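Local structure of Alpha/beta hydrolase fold protein (Ochrobactrum, 4G9E) at residues 163-168 with 248-253; 143-147 with 159-163; 210-214 with 232-236; 2-6 with 17-21; 128-133 with 199-204. The protein is an N-acyl homoserine lactonase of the alpha/beta hydrolase fold, which probably opens the lactone ring of acyl homoserine lactone signals and binds the product N-butanoyl-L-homoserine. All coordinates share one frame; numbering follows the deposited sequence.

How the contacts relate
Contacts 1 and 2 line the N-butanoyl-L-homoserine pocket. They share S163 on helix 154-165, and their centres are 12 Å apart. Contact 1 holds the carboxylate end of the ligand through H248, and contact 2 holds its hydroxyl through Y160. Contacts 3 and 5 touch each other, with centres 15 Å apart; contact 3 reaches strand 211-216 of the central sheet. They meet where F232 packs on V204 and P128, and G233 N lies 2.9 Å from V204 O, a probable hydrogen bond. In contact 5 the side chain of V129 is about 8 Å from the ligand. Contact 4 is the hairpin at the far edge of the sheet that contact 3 also reaches; their centres are 28 Å apart.

Contact 1. Residues 163-168 with 248-253; sequences STCGEP and HAPFRE. With C4L (N-butanoyl-L-homoserine), chain C.
R252 CG sits between the backbone N and the carbonyl carbon (chi1 66°), and the chain bends at chi3, which swings the guanidinium onto the carbonyls of C165 and P168. H248 CG is anti to its backbone N (chi1 -166°), and this lays the imidazole beside T164. R252 grips P168 O end-on with two nitrogens, NH1 and NH2. R252 NH2 comes nearly along the C=O axis at 2.9 Å from P168 O. R252 NH1 also donates to C165 O at 2.9 Å, from above that carbonyl plane. Its bond to G166 O is weak. All three oxygens lie near the guanidinium plane, so the planar group is fixed at its edge. The chain leaves helix 154-165 at G166, which has positive phi, and a cis peptide precedes P168. E253 CG comes 3.2 Å from E167 O. In the modelled conformer, E253 OE1 accepts from A249 N at 2.9 Å and from G247 N. Three waters add bridges, one of them joining S163 O to H248 N. The H248 ring meets T164 O at its edge, with H248 CD2 3.4 Å from T164 O. Also at the edge, H248 NE2 donates to O1 of the ligand at 2.8 Å with an angle of 161°. The second ring nitrogen, H248 ND1, is hydrogen-bonded to E219 OE1. H248 thus stands between E219 and the bound product, while helix 154-165 covers its flank. This is consistent with the histidine of a Ser-His-Glu triad, with S102 on the nucleophile elbow, as in the alpha/beta hydrolase fold.

Contact 2. Residues 143-147 with 159-163; sequences DMALA and SYARS. With C4L (N-butanoyl-L-homoserine), chain C.
D143 and S159 meet through a short hydrogen bond, with S159 OG 2.6 Å from D143 OD1 in the modelled conformer. The serine hydroxyl is the donor, and it uses the syn lone pair of OD1. S159 OG is anti to its own backbone N (chi1 -163°), which points the hydroxyl at the carboxylate. Water 4 ties the same corner together, donating to D143 OD2 and to S159 O. S163 stands one helical turn on from S159. S163 CB is 3.5 Å from D143 OD2. S163 OG lies 3.3 Å from D143 CG, while its proton is within reach of the backbone oxygens S159 O and Y160 O of its own helix.

Y160 carries the other half of the contact. Its CG is anti to the backbone N (chi1 -160°), which sends the ring along the 143-147 segment toward the ligand. D143 O lies at the ring edge, 3.4 Å from Y160 CE1. L146 slides past Y160 in the opposite direction, with L146 CB 3.8 Å from Y160 CD1. A147 CB lies 3.8 Å from Y160 OH. Y160 OH ends 2.8 Å from O3 of the ligand, and either hydroxyl could be the donor. M144 brings SD within 3.7 Å of the ligand C1.

Helix 154-165 and the loop before it therefore wall one side of the product pocket. The chemistry divides along this wall: the carboxylate, serine and water bonds lie away from the ligand, and apolar atoms flank the ring between. The tyrosine hydroxyl brings a polar group to the alcohol of homoserine, which would be the group released when the lactone ring opens.

Contact 3. Residues 210-214 with 232-236; sequences PIAVV and FGNLW
V213 and I211 meet F232 on the same side of strand 211-216, and the phenylalanine can be followed outward from CB. F232 CG lies beside the backbone N (chi1 -66°), which turns the ring over the strand. CB leads to CG, and from there the two sides of the ring differ. F232 CD2 comes to 3.9 Å from I211 CG2, and I211 CB is a little farther. F232 CE2 lies 3.8 Å from I211 CG2. CE1 and CE2 lie equally far from V213 CG2. At the tip, F232 CZ is 3.5 Å from V213 CG2. Both aliphatic groups meet the ring obliquely, and the I211 side chain crosses that of F232 at about a right angle.

Strand 211-216 lies near one end of the mixed sheet of the alpha/beta hydrolase fold, between strands 120-124 and 241-243. The 232-236 loop, which leads on toward strand 241-243, joins it here through a single bridge of I211 with L235. I211 N donates to N234 O at 2.9 Å. W236 N donates to I211 O at 2.8 Å, with an almost straight N-H...O angle of 177°. Two residues along the strand from I211, water 5 accepts from V213 N and donates to W236 O.

L235 CD1 comes back toward the strand and touches both I211 O and V213 CG2. On the other side, W236 CE3 is 3.5 Å from A212 CB, and W236 NE1 bonds to D268 of helix 255-270. N234 lies side by side with P210, pointing the same way, and its ND2 bonds to Q208 O.

Contact 4. Residues 2-6 with 17-21; sequences TINYH and VRESE
N4 and E21 cross at about a right angle, with the amide and carboxylate planes steeply inclined to each other. N4 ND2 donates to E21 OE2 at 3.2 Å. It meets that oxygen on the anti side, 22° out of the carboxylate plane. Water 8 also accepts from N4 ND2 and donates to S20 O. T2 crosses E21 obliquely, with T2 CB 3.6 Å from E21 OE1, and waters 6 and 7 bridge the two residues. E21 thus closes the open end of the pair. On the face with N4, V17 CB lies over one face of the H6 ring, 4.2 Å from its centroid, a CH-pi contact. H6 CG is between the backbone N and the carbonyl carbon (chi1 64°), which folds the ring toward the neighbouring strand. On the other face R18 CG lies at the Y5 ring edge, and the tyrosine ring and the guanidinium planes stand 76° apart. I3 CG2 packs 4.0 Å from R18 CB.

The backbones form an antiparallel ladder. N4 with E19 and H6 with V17 are hydrogen-bonded pairs, and Y5 with R18 is a non-hydrogen-bonded pair. N4 N donates to E19 O at 2.8 Å.

This is the beta hairpin of strands 4-10 and 13-19. Strand 4-10 is outermost in the sheet, and 13-19 pairs onward with 52-57. R18 forms a salt bridge with D58, and E19 OE1 one with R53. Helix 41-45 covers I3 and R18, and helix 77-91 touches H6 and E19.

Contact 5. Residues 128-133 with 199-204; sequences PVAREE and NQRDIV
R201 NH1 bonds both E132 and E133, joining the N-terminal turn of helix 200-206 to the loop after strand 120-124 of the alpha/beta hydrolase fold. Together with D202 they make a salt-bridge network. R201 NH1 donates to E133 OE2 at 2.9 Å, nearly in the guanidinium plane but from above the carboxylate plane, the two planes being 81° apart. R201 NH1 also donates to E132 OE2 at 3.1 Å. R201 NE donates to D202 OD1 at 3.3 Å, and NH2 donates to water 10, which in turn donates to E132 OE2. Every guanidinium nitrogen therefore has an acceptor. The bend at chi3 (62°) turns the group back toward the glutamates. E133 OE1 accepts from A130 N at 2.9 Å.

N199 is the N-cap of the helix, N199 OD1 accepting from D202 N at 3.1 Å. Water 9 links the backbones, donating to V129 O and accepting from Q200 N. The amide end of Q200 is held by H106 and E110. P128 and V204 supply the apolar part, crossing at about a right angle with P128 CB 3.7 Å from V204 CG2. One face of the R201 guanidinium carries A130 CB, which lies 3.5 Å from R201 NH1.

Contact 1. Residues 163-168 with 248-253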
# COMPACT_ATOMS: atom_id res chain seq x y z
N SER A 163 0.74 -15.36 5.67
CA SER A 163 0.82 -14.38 6.75
C SER A 163 0.44 -12.97 6.28
O SER A 163 -0.21 -12.22 7.00
CB SER A 163 2.20 -14.38 7.40
OG SER A 163 3.21 -14.10 6.46
N THR A 164 0.86 -12.60 5.08
CA THR A 164 0.52 -11.27 4.57
C THR A 164 -0.94 -11.14 4.17
O THR A 164 -1.55 -10.09 4.37
CB THR A 164 1.41 -10.82 3.38
OG1 THR A 164 1.29 -11.76 2.30
CG2 THR A 164 2.86 -10.66 3.80
N CYS A 165 -1.52 -12.20 3.60
CA CYS A 165 -2.86 -12.09 3.02
C CYS A 165 -3.98 -12.53 3.95
O CYS A 165 -5.12 -12.09 3.79
CB CYS A 165 -2.94 -12.86 1.71
SG CYS A 165 -1.89 -12.18 0.42
N GLY A 166 -3.66 -13.38 4.92
CA GLY A 166 -4.64 -13.83 5.88
C GLY A 166 -5.74 -14.68 5.27
O GLY A 166 -5.65 -15.15 4.13
N GLU A 167 -6.80 -14.89 6.04
CA GLU A 167 -7.93 -15.70 5.61
C GLU A 167 -8.87 -14.89 4.73
O GLU A 167 -9.21 -13.76 5.08
CB GLU A 167 -8.72 -16.20 6.82
CG GLU A 167 -7.95 -17.09 7.76
CD GLU A 167 -7.51 -18.39 7.12
OE1 GLU A 167 -8.06 -18.76 6.06
OE2 GLU A 167 -6.61 -19.05 7.69
N PRO A 168 -9.35 -15.47 3.62
CA PRO A 168 -9.15 -16.84 3.15
C PRO A 168 -7.94 -16.96 2.25
O PRO A 168 -7.63 -16.06 1.49
CB PRO A 168 -10.41 -17.09 2.32
CG PRO A 168 -10.73 -15.75 1.75
CD PRO A 168 -10.37 -14.77 2.83
N HIS A 248 -3.32 -8.72 8.77
CA HIS A 248 -2.56 -7.80 7.94
C HIS A 248 -3.34 -7.25 6.75
O HIS A 248 -2.92 -6.24 6.18
CB HIS A 248 -1.32 -8.52 7.41
CG HIS A 248 -0.28 -7.61 6.82
ND1 HIS A 248 0.22 -6.50 7.47
CD2 HIS A 248 0.42 -7.70 5.66
CE1 HIS A 248 1.16 -5.94 6.73
NE2 HIS A 248 1.30 -6.65 5.63
N ALA A 249 -4.43 -7.90 6.36
CA ALA A 249 -5.11 -7.55 5.11
C ALA A 249 -6.61 -7.41 5.32
O ALA A 249 -7.40 -8.14 4.71
CB ALA A 249 -4.82 -8.59 4.05
N PRO A 250 -7.03 -6.45 6.17
CA PRO A 250 -8.46 -6.37 6.49
C PRO A 250 -9.36 -6.09 5.28
O PRO A 250 -10.54 -6.41 5.32
CB PRO A 250 -8.53 -5.22 7.50
CG PRO A 250 -7.24 -4.45 7.30
CD PRO A 250 -6.23 -5.50 6.95
N PHE A 251 -8.81 -5.48 4.22
CA PHE A 251 -9.58 -5.21 3.01
C PHE A 251 -10.08 -6.49 2.33
O PHE A 251 -11.04 -6.44 1.58
CB PHE A 251 -8.75 -4.36 2.04
CG PHE A 251 -7.47 -5.02 1.65
CD1 PHE A 251 -7.45 -5.93 0.60
CD2 PHE A 251 -6.29 -4.80 2.36
CE1 PHE A 251 -6.29 -6.59 0.25
CE2 PHE A 251 -5.13 -5.47 2.02
CZ PHE A 251 -5.13 -6.36 0.96
N ARG A 252 -9.43 -7.62 2.59
CA ARG A 252 -9.92 -8.91 2.07
C ARG A 252 -10.43 -9.84 3.17
O ARG A 252 -11.28 -10.69 2.92
CB ARG A 252 -8.87 -9.61 1.19
CG ARG A 252 -7.61 -10.07 1.92
CD ARG A 252 -6.52 -10.61 0.98
NE ARG A 252 -7.03 -11.68 0.12
CZ ARG A 252 -7.17 -12.94 0.51
NH1 ARG A 252 -6.79 -13.31 1.73
NH2 ARG A 252 -7.70 -13.84 -0.32
N GLU A 253 -9.91 -9.69 4.39
CA GLU A 253 -10.30 -10.52 5.52
C GLU A 253 -11.65 -10.11 6.08
O GLU A 253 -12.43 -10.94 6.55
CB GLU A 253 -9.23 -10.45 6.62
CG GLU A 253 -7.88 -11.05 6.24
CD GLU A 253 -6.78 -10.73 7.24
OE1 GLU A 253 -6.53 -9.54 7.51
OE2 GLU A 253 -6.16 -11.67 7.77
O1 C4L C . 3.13 -6.70 3.52
C4 C4L C . 4.10 -5.92 3.33
O2 C4L C . 4.15 -5.09 2.40
C3 C4L C . 5.28 -5.99 4.27
C2 C4L C . 4.89 -6.55 5.64
C1 C4L C . 6.08 -7.08 6.41
O3 C4L C . 6.54 -8.31 5.82
N1 C4L C . 5.91 -4.69 4.47
C5 C4L C . 7.07 -4.35 3.91
O4 C4L C . 7.72 -5.10 3.19
C6 C4L C . 7.60 -2.96 4.21
C7 C4L C . 9.07 -3.06 4.61
C8 C4L C . 9.28 -3.83 5.90
O HOH W 1 -2.49 -11.56 8.43
O HOH W 2 -11.59 -13.67 6.68
O HOH W 3 -7.13 -13.95 8.75

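Contact 2. Residues 143-147 with 159-163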
# COMPACT_ATOMS: atom_id res chain seq x y z
N ASP A 143 8.22 -14.53 9.37
CA ASP A 143 7.67 -14.01 8.14
C ASP A 143 8.11 -12.57 7.91
O ASP A 143 8.37 -12.16 6.77
CB ASP A 143 6.15 -14.15 8.13
CG ASP A 143 5.72 -15.60 8.04
OD1 ASP A 143 6.20 -16.29 7.11
OD2 ASP A 143 4.92 -16.06 8.88
N MET A 144 8.19 -11.80 8.99
CA MET A 144 8.73 -10.45 8.92
C MET A 144 10.14 -10.48 8.35
O MET A 144 10.54 -9.59 7.59
CB MET A 144 8.73 -9.81 10.31
CG MET A 144 9.24 -8.39 10.34
SD MET A 144 8.16 -7.24 9.46
CE MET A 144 9.34 -6.01 8.96
N ALA A 145 10.90 -11.51 8.71
CA ALA A 145 12.27 -11.67 8.25
C ALA A 145 12.34 -11.87 6.73
O ALA A 145 13.34 -11.54 6.11
CB ALA A 145 12.93 -12.83 8.97
N LEU A 146 11.28 -12.43 6.16
CA LEU A 146 11.24 -12.70 4.72
C LEU A 146 11.06 -11.45 3.86
O LEU A 146 11.33 -11.47 2.67
CB LEU A 146 10.13 -13.70 4.40
CG LEU A 146 10.34 -15.13 4.90
CD1 LEU A 146 9.11 -15.97 4.58
CD2 LEU A 146 11.59 -15.74 4.29
N ALA A 147 10.57 -10.36 4.47
CA ALA A 147 10.29 -9.13 3.73
C ALA A 147 11.49 -8.63 2.92
O ALA A 147 11.32 -8.04 1.85
CB ALA A 147 9.80 -8.04 4.68
N SER A 159 4.48 -19.46 3.37
CA SER A 159 4.43 -18.81 4.68
C SER A 159 4.20 -17.31 4.53
O SER A 159 3.38 -16.74 5.25
CB SER A 159 5.70 -19.07 5.49
OG SER A 159 5.47 -18.79 6.86
N TYR A 160 4.93 -16.68 3.61
CA TYR A 160 4.78 -15.25 3.41
C TYR A 160 3.40 -14.90 2.87
O TYR A 160 2.77 -13.96 3.34
CB TYR A 160 5.88 -14.69 2.49
CG TYR A 160 6.06 -13.20 2.63
CD1 TYR A 160 6.52 -12.66 3.83
CD2 TYR A 160 5.76 -12.33 1.59
CE1 TYR A 160 6.68 -11.30 3.98
CE2 TYR A 160 5.93 -10.95 1.74
CZ TYR A 160 6.38 -10.45 2.94
OH TYR A 160 6.54 -9.10 3.10
N ALA A 161 2.94 -15.66 1.88
CA ALA A 161 1.62 -15.42 1.30
C ALA A 161 0.52 -15.57 2.34
O ALA A 161 -0.41 -14.74 2.42
CB ALA A 161 1.37 -16.37 0.14
N ARG A 162 0.60 -16.62 3.15
CA ARG A 162 -0.43 -16.86 4.15
C ARG A 162 -0.44 -15.77 5.22
O ARG A 162 -1.49 -15.31 5.63
CB ARG A 162 -0.28 -18.25 4.77
CG ARG A 162 -0.66 -19.37 3.83
CD ARG A 162 -0.69 -20.71 4.55
NE ARG A 162 -1.07 -21.81 3.65
CZ ARG A 162 -2.31 -22.12 3.32
NH1 ARG A 162 -3.33 -21.43 3.82
NH2 ARG A 162 -2.55 -23.14 2.50
N SER A 163 0.74 -15.36 5.67
CA SER A 163 0.82 -14.38 6.75
C SER A 163 0.44 -12.97 6.28
O SER A 163 -0.21 -12.22 7.00
CB SER A 163 2.20 -14.38 7.40
OG SER A 163 3.21 -14.10 6.46
O1 C4L C . 3.13 -6.70 3.52
C4 C4L C . 4.10 -5.92 3.33
O2 C4L C . 4.15 -5.09 2.40
C3 C4L C . 5.28 -5.99 4.27
C2 C4L C . 4.89 -6.55 5.64
C1 C4L C . 6.08 -7.08 6.41
O3 C4L C . 6.54 -8.31 5.82
N1 C4L C . 5.91 -4.69 4.47
C5 C4L C . 7.07 -4.35 3.91
O4 C4L C . 7.72 -5.10 3.19
C6 C4L C . 7.60 -2.96 4.21
C7 C4L C . 9.07 -3.06 4.61
C8 C4L C . 9.28 -3.83 5.90
O HOH W 4 2.65 -17.80 7.87

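Contact 3. Residues 210-214 with 232-236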
# COMPACT_ATOMS: atom_id res chain seq x y z
N PRO A 210 -5.30 14.81 5.19
CA PRO A 210 -5.82 13.79 6.09
C PRO A 210 -5.09 12.46 5.90
O PRO A 210 -4.96 11.99 4.77
CB PRO A 210 -7.28 13.64 5.65
CG PRO A 210 -7.60 14.90 4.91
CD PRO A 210 -6.32 15.29 4.25
N ILE A 211 -4.65 11.88 7.00
CA ILE A 211 -4.10 10.53 6.98
C ILE A 211 -4.96 9.64 7.86
O ILE A 211 -5.17 9.93 9.04
CB ILE A 211 -2.62 10.49 7.44
CG1 ILE A 211 -1.75 11.29 6.46
CG2 ILE A 211 -2.16 9.04 7.51
CD1 ILE A 211 -0.28 11.42 6.87
N ALA A 212 -5.48 8.57 7.26
CA ALA A 212 -6.28 7.59 7.97
C ALA A 212 -5.43 6.36 8.23
O ALA A 212 -4.63 5.95 7.39
CB ALA A 212 -7.49 7.21 7.14
N VAL A 213 -5.64 5.76 9.40
CA VAL A 213 -4.88 4.59 9.81
C VAL A 213 -5.89 3.52 10.21
O VAL A 213 -6.69 3.72 11.13
CB VAL A 213 -3.96 4.91 10.99
CG1 VAL A 213 -3.20 3.67 11.44
CG2 VAL A 213 -2.99 6.03 10.64
N VAL A 214 -5.87 2.39 9.50
CA VAL A 214 -6.82 1.30 9.74
C VAL A 214 -6.06 -0.02 9.71
O VAL A 214 -5.37 -0.32 8.73
CB VAL A 214 -7.91 1.26 8.64
CG1 VAL A 214 -8.84 0.08 8.85
CG2 VAL A 214 -8.69 2.58 8.60
N PHE A 232 0.62 12.29 13.95
CA PHE A 232 0.19 12.64 12.60
C PHE A 232 -0.25 14.10 12.58
O PHE A 232 -0.88 14.57 13.52
CB PHE A 232 -0.98 11.77 12.14
CG PHE A 232 -0.63 10.32 11.97
CD1 PHE A 232 -0.74 9.44 13.03
CD2 PHE A 232 -0.22 9.84 10.74
CE1 PHE A 232 -0.42 8.10 12.88
CE2 PHE A 232 0.10 8.51 10.57
CZ PHE A 232 -0.00 7.64 11.64
N GLY A 233 0.07 14.80 11.50
CA GLY A 233 -0.36 16.19 11.36
C GLY A 233 -1.87 16.34 11.37
O GLY A 233 -2.40 17.30 11.93
N ASN A 234 -2.57 15.40 10.75
CA ASN A 234 -4.01 15.48 10.56
C ASN A 234 -4.59 14.08 10.50
O ASN A 234 -4.88 13.55 9.42
CB ASN A 234 -4.29 16.24 9.27
CG ASN A 234 -5.77 16.45 9.01
OD1 ASN A 234 -6.61 16.19 9.87
ND2 ASN A 234 -6.09 16.94 7.82
N LEU A 235 -4.71 13.46 11.67
CA LEU A 235 -5.17 12.08 11.77
C LEU A 235 -6.68 12.01 11.60
O LEU A 235 -7.44 12.61 12.37
CB LEU A 235 -4.77 11.50 13.13
CG LEU A 235 -5.13 10.04 13.38
CD1 LEU A 235 -4.51 9.13 12.33
CD2 LEU A 235 -4.69 9.63 14.78
N TRP A 236 -7.12 11.29 10.58
CA TRP A 236 -8.54 11.21 10.26
C TRP A 236 -9.34 10.61 11.41
O TRP A 236 -9.03 9.51 11.89
CB TRP A 236 -8.71 10.38 8.99
CG TRP A 236 -10.13 10.17 8.56
CD1 TRP A 236 -10.99 11.11 8.07
CD2 TRP A 236 -10.84 8.93 8.56
NE1 TRP A 236 -12.20 10.52 7.76
CE2 TRP A 236 -12.13 9.19 8.05
CE3 TRP A 236 -10.51 7.63 8.93
CZ2 TRP A 236 -13.08 8.18 7.91
CZ3 TRP A 236 -11.45 6.64 8.79
CH2 TRP A 236 -12.73 6.92 8.29
O HOH W 5 -7.39 7.32 11.20

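Contact 4. Residues 2-6 with 17-21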
# COMPACT_ATOMS: atom_id res chain seq x y z
N THR A 2 -17.25 -4.59 -14.94
CA THR A 2 -16.10 -4.80 -15.77
C THR A 2 -14.88 -4.08 -15.17
O THR A 2 -14.96 -2.92 -14.89
CB THR A 2 -16.42 -4.20 -17.11
OG1 THR A 2 -17.69 -4.72 -17.58
CG2 THR A 2 -15.42 -4.56 -18.04
N ILE A 3 -13.79 -4.80 -14.97
CA ILE A 3 -12.53 -4.17 -14.60
C ILE A 3 -11.71 -4.01 -15.86
O ILE A 3 -11.52 -4.96 -16.61
CB ILE A 3 -11.74 -5.03 -13.60
CG1 ILE A 3 -12.57 -5.28 -12.34
CG2 ILE A 3 -10.42 -4.36 -13.26
CD1 ILE A 3 -13.08 -4.01 -11.70
N ASN A 4 -11.24 -2.79 -16.09
CA ASN A 4 -10.44 -2.51 -17.27
C ASN A 4 -8.96 -2.63 -16.97
O ASN A 4 -8.43 -1.92 -16.10
CB ASN A 4 -10.80 -1.14 -17.83
CG ASN A 4 -12.19 -1.12 -18.44
OD1 ASN A 4 -12.54 -2.00 -19.24
ND2 ASN A 4 -13.00 -0.14 -18.06
N TYR A 5 -8.31 -3.55 -17.67
CA TYR A 5 -6.89 -3.81 -17.52
C TYR A 5 -6.14 -3.20 -18.69
O TYR A 5 -6.55 -3.34 -19.84
CB TYR A 5 -6.64 -5.32 -17.49
CG TYR A 5 -5.18 -5.69 -17.46
CD1 TYR A 5 -4.53 -5.92 -16.25
CD2 TYR A 5 -4.45 -5.81 -18.63
CE1 TYR A 5 -3.20 -6.26 -16.21
CE2 TYR A 5 -3.11 -6.14 -18.60
CZ TYR A 5 -2.49 -6.37 -17.39
OH TYR A 5 -1.16 -6.70 -17.35
N HIS A 6 -5.04 -2.52 -18.39
CA HIS A 6 -4.19 -2.03 -19.46
C HIS A 6 -2.77 -1.82 -18.95
O HIS A 6 -2.54 -1.82 -17.75
CB HIS A 6 -4.78 -0.78 -20.12
CG HIS A 6 -4.88 0.41 -19.22
ND1 HIS A 6 -5.74 0.47 -18.14
CD2 HIS A 6 -4.24 1.61 -19.25
CE1 HIS A 6 -5.61 1.64 -17.54
NE2 HIS A 6 -4.71 2.35 -18.20
N VAL A 17 -2.07 -1.96 -14.99
CA VAL A 17 -3.03 -1.12 -14.28
C VAL A 17 -4.43 -1.71 -14.41
O VAL A 17 -4.88 -2.04 -15.50
CB VAL A 17 -3.06 0.31 -14.86
CG1 VAL A 17 -4.06 1.17 -14.10
CG2 VAL A 17 -1.68 0.94 -14.81
N ARG A 18 -5.12 -1.85 -13.27
CA ARG A 18 -6.52 -2.26 -13.26
C ARG A 18 -7.34 -1.07 -12.82
O ARG A 18 -6.98 -0.40 -11.86
CB ARG A 18 -6.73 -3.38 -12.24
CG ARG A 18 -5.98 -4.64 -12.54
CD ARG A 18 -5.92 -5.55 -11.33
NE ARG A 18 -4.91 -6.58 -11.53
CZ ARG A 18 -3.61 -6.38 -11.36
NH1 ARG A 18 -3.15 -5.20 -10.96
NH2 ARG A 18 -2.76 -7.37 -11.57
N GLU A 19 -8.45 -0.83 -13.50
CA GLU A 19 -9.34 0.26 -13.12
C GLU A 19 -10.78 -0.21 -13.10
O GLU A 19 -11.23 -0.92 -14.01
CB GLU A 19 -9.23 1.44 -14.09
CG GLU A 19 -7.86 2.05 -14.17
CD GLU A 19 -7.82 3.28 -15.05
OE1 GLU A 19 -8.69 4.16 -14.90
OE2 GLU A 19 -6.92 3.37 -15.91
N SER A 20 -11.52 0.20 -12.08
CA SER A 20 -12.96 0.01 -12.08
C SER A 20 -13.61 1.07 -12.97
O SER A 20 -12.96 2.01 -13.42
CB SER A 20 -13.51 0.09 -10.66
OG SER A 20 -13.54 1.44 -10.21
N GLU A 21 -14.91 0.91 -13.23
CA GLU A 21 -15.65 1.84 -14.07
C GLU A 21 -16.43 2.88 -13.26
O GLU A 21 -17.29 3.56 -13.80
CB GLU A 21 -16.55 1.10 -15.05
CG GLU A 21 -15.75 0.30 -16.08
CD GLU A 21 -16.62 -0.39 -17.12
OE1 GLU A 21 -17.72 -0.86 -16.76
OE2 GLU A 21 -16.18 -0.46 -18.29
O HOH W 6 -16.12 -1.50 -12.61
O HOH W 7 -18.55 -2.09 -14.56
O HOH W 8 -12.22 1.90 -16.27

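Contact 5. Residues 128-133 with 199-204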
# COMPACT_ATOMS: atom_id res chain seq x y z
N PRO A 128 4.43 4.16 10.39
CA PRO A 128 5.39 5.18 9.96
C PRO A 128 6.56 5.16 10.94
O PRO A 128 6.36 5.34 12.14
CB PRO A 128 4.59 6.48 10.06
CG PRO A 128 3.15 6.05 9.95
CD PRO A 128 3.12 4.75 10.72
N VAL A 129 7.76 4.88 10.44
CA VAL A 129 8.94 4.74 11.28
C VAL A 129 10.11 5.46 10.65
O VAL A 129 10.27 5.45 9.44
CB VAL A 129 9.35 3.26 11.49
CG1 VAL A 129 8.41 2.57 12.46
CG2 VAL A 129 9.42 2.51 10.17
N ALA A 130 10.92 6.09 11.49
CA ALA A 130 12.25 6.51 11.08
C ALA A 130 13.09 5.24 11.00
O ALA A 130 12.73 4.21 11.57
CB ALA A 130 12.84 7.46 12.10
N ARG A 131 14.23 5.30 10.31
CA ARG A 131 14.99 4.09 10.09
C ARG A 131 15.38 3.39 11.39
O ARG A 131 15.42 2.16 11.45
CB ARG A 131 16.23 4.36 9.23
CG ARG A 131 17.30 5.17 9.92
CD ARG A 131 18.49 5.39 9.02
NE ARG A 131 19.64 5.81 9.79
CZ ARG A 131 20.88 5.88 9.31
NH1 ARG A 131 21.11 5.58 8.04
NH2 ARG A 131 21.87 6.26 10.09
N GLU A 132 15.65 4.16 12.45
CA GLU A 132 16.07 3.55 13.71
C GLU A 132 14.92 2.92 14.50
O GLU A 132 15.15 2.28 15.53
CB GLU A 132 16.84 4.56 14.58
CG GLU A 132 16.01 5.66 15.20
CD GLU A 132 15.73 6.83 14.26
OE1 GLU A 132 16.17 6.81 13.08
OE2 GLU A 132 15.07 7.79 14.72
N GLU A 133 13.70 3.10 14.02
CA GLU A 133 12.50 2.64 14.71
C GLU A 133 11.90 1.38 14.11
O GLU A 133 10.83 0.95 14.52
CB GLU A 133 11.44 3.74 14.71
CG GLU A 133 11.85 4.97 15.49
CD GLU A 133 10.89 6.13 15.31
OE1 GLU A 133 10.15 6.17 14.30
OE2 GLU A 133 10.90 7.02 16.18
N ASN A 199 12.41 10.62 5.90
CA ASN A 199 12.09 10.10 7.23
C ASN A 199 10.57 10.09 7.40
O ASN A 199 9.92 11.14 7.44
CB ASN A 199 12.77 10.99 8.28
CG ASN A 199 12.50 10.54 9.70
OD1 ASN A 199 11.38 10.17 10.05
ND2 ASN A 199 13.53 10.60 10.53
N GLN A 200 10.00 8.89 7.49
CA GLN A 200 8.54 8.75 7.46
C GLN A 200 7.85 9.23 8.72
O GLN A 200 6.71 9.67 8.69
CB GLN A 200 8.16 7.31 7.14
CG GLN A 200 8.56 6.94 5.72
CD GLN A 200 8.41 5.47 5.43
OE1 GLN A 200 7.69 4.76 6.13
NE2 GLN A 200 9.10 5.00 4.40
N ARG A 201 8.55 9.13 9.85
CA ARG A 201 8.02 9.66 11.09
C ARG A 201 7.80 11.16 10.96
O ARG A 201 6.73 11.67 11.28
CB ARG A 201 8.97 9.36 12.25
CG ARG A 201 8.54 9.96 13.56
CD ARG A 201 9.66 9.88 14.56
NE ARG A 201 10.81 10.64 14.09
CZ ARG A 201 12.07 10.31 14.32
NH1 ARG A 201 12.36 9.23 15.03
NH2 ARG A 201 13.05 11.07 13.84
N ASP A 202 8.81 11.86 10.46
CA ASP A 202 8.70 13.30 10.32
C ASP A 202 7.69 13.68 9.24
O ASP A 202 6.93 14.63 9.40
CB ASP A 202 10.06 13.93 10.01
CG ASP A 202 11.06 13.74 11.14
OD1 ASP A 202 10.66 13.37 12.26
OD2 ASP A 202 12.26 13.98 10.91
N ILE A 203 7.66 12.93 8.14
CA ILE A 203 6.73 13.24 7.07
C ILE A 203 5.28 13.19 7.56
O ILE A 203 4.52 14.12 7.31
CB ILE A 203 6.89 12.30 5.87
CG1 ILE A 203 8.19 12.63 5.13
CG2 ILE A 203 5.72 12.44 4.91
CD1 ILE A 203 8.64 11.55 4.17
N VAL A 204 4.90 12.13 8.27
CA VAL A 204 3.50 12.04 8.68
C VAL A 204 3.16 13.04 9.79
O VAL A 204 2.02 13.50 9.86
CB VAL A 204 3.04 10.61 9.05
CG1 VAL A 204 3.25 9.65 7.88
CG2 VAL A 204 3.68 10.10 10.34
O HOH W 9 11.66 6.53 7.41
O HOH W 10 15.54 10.17 13.34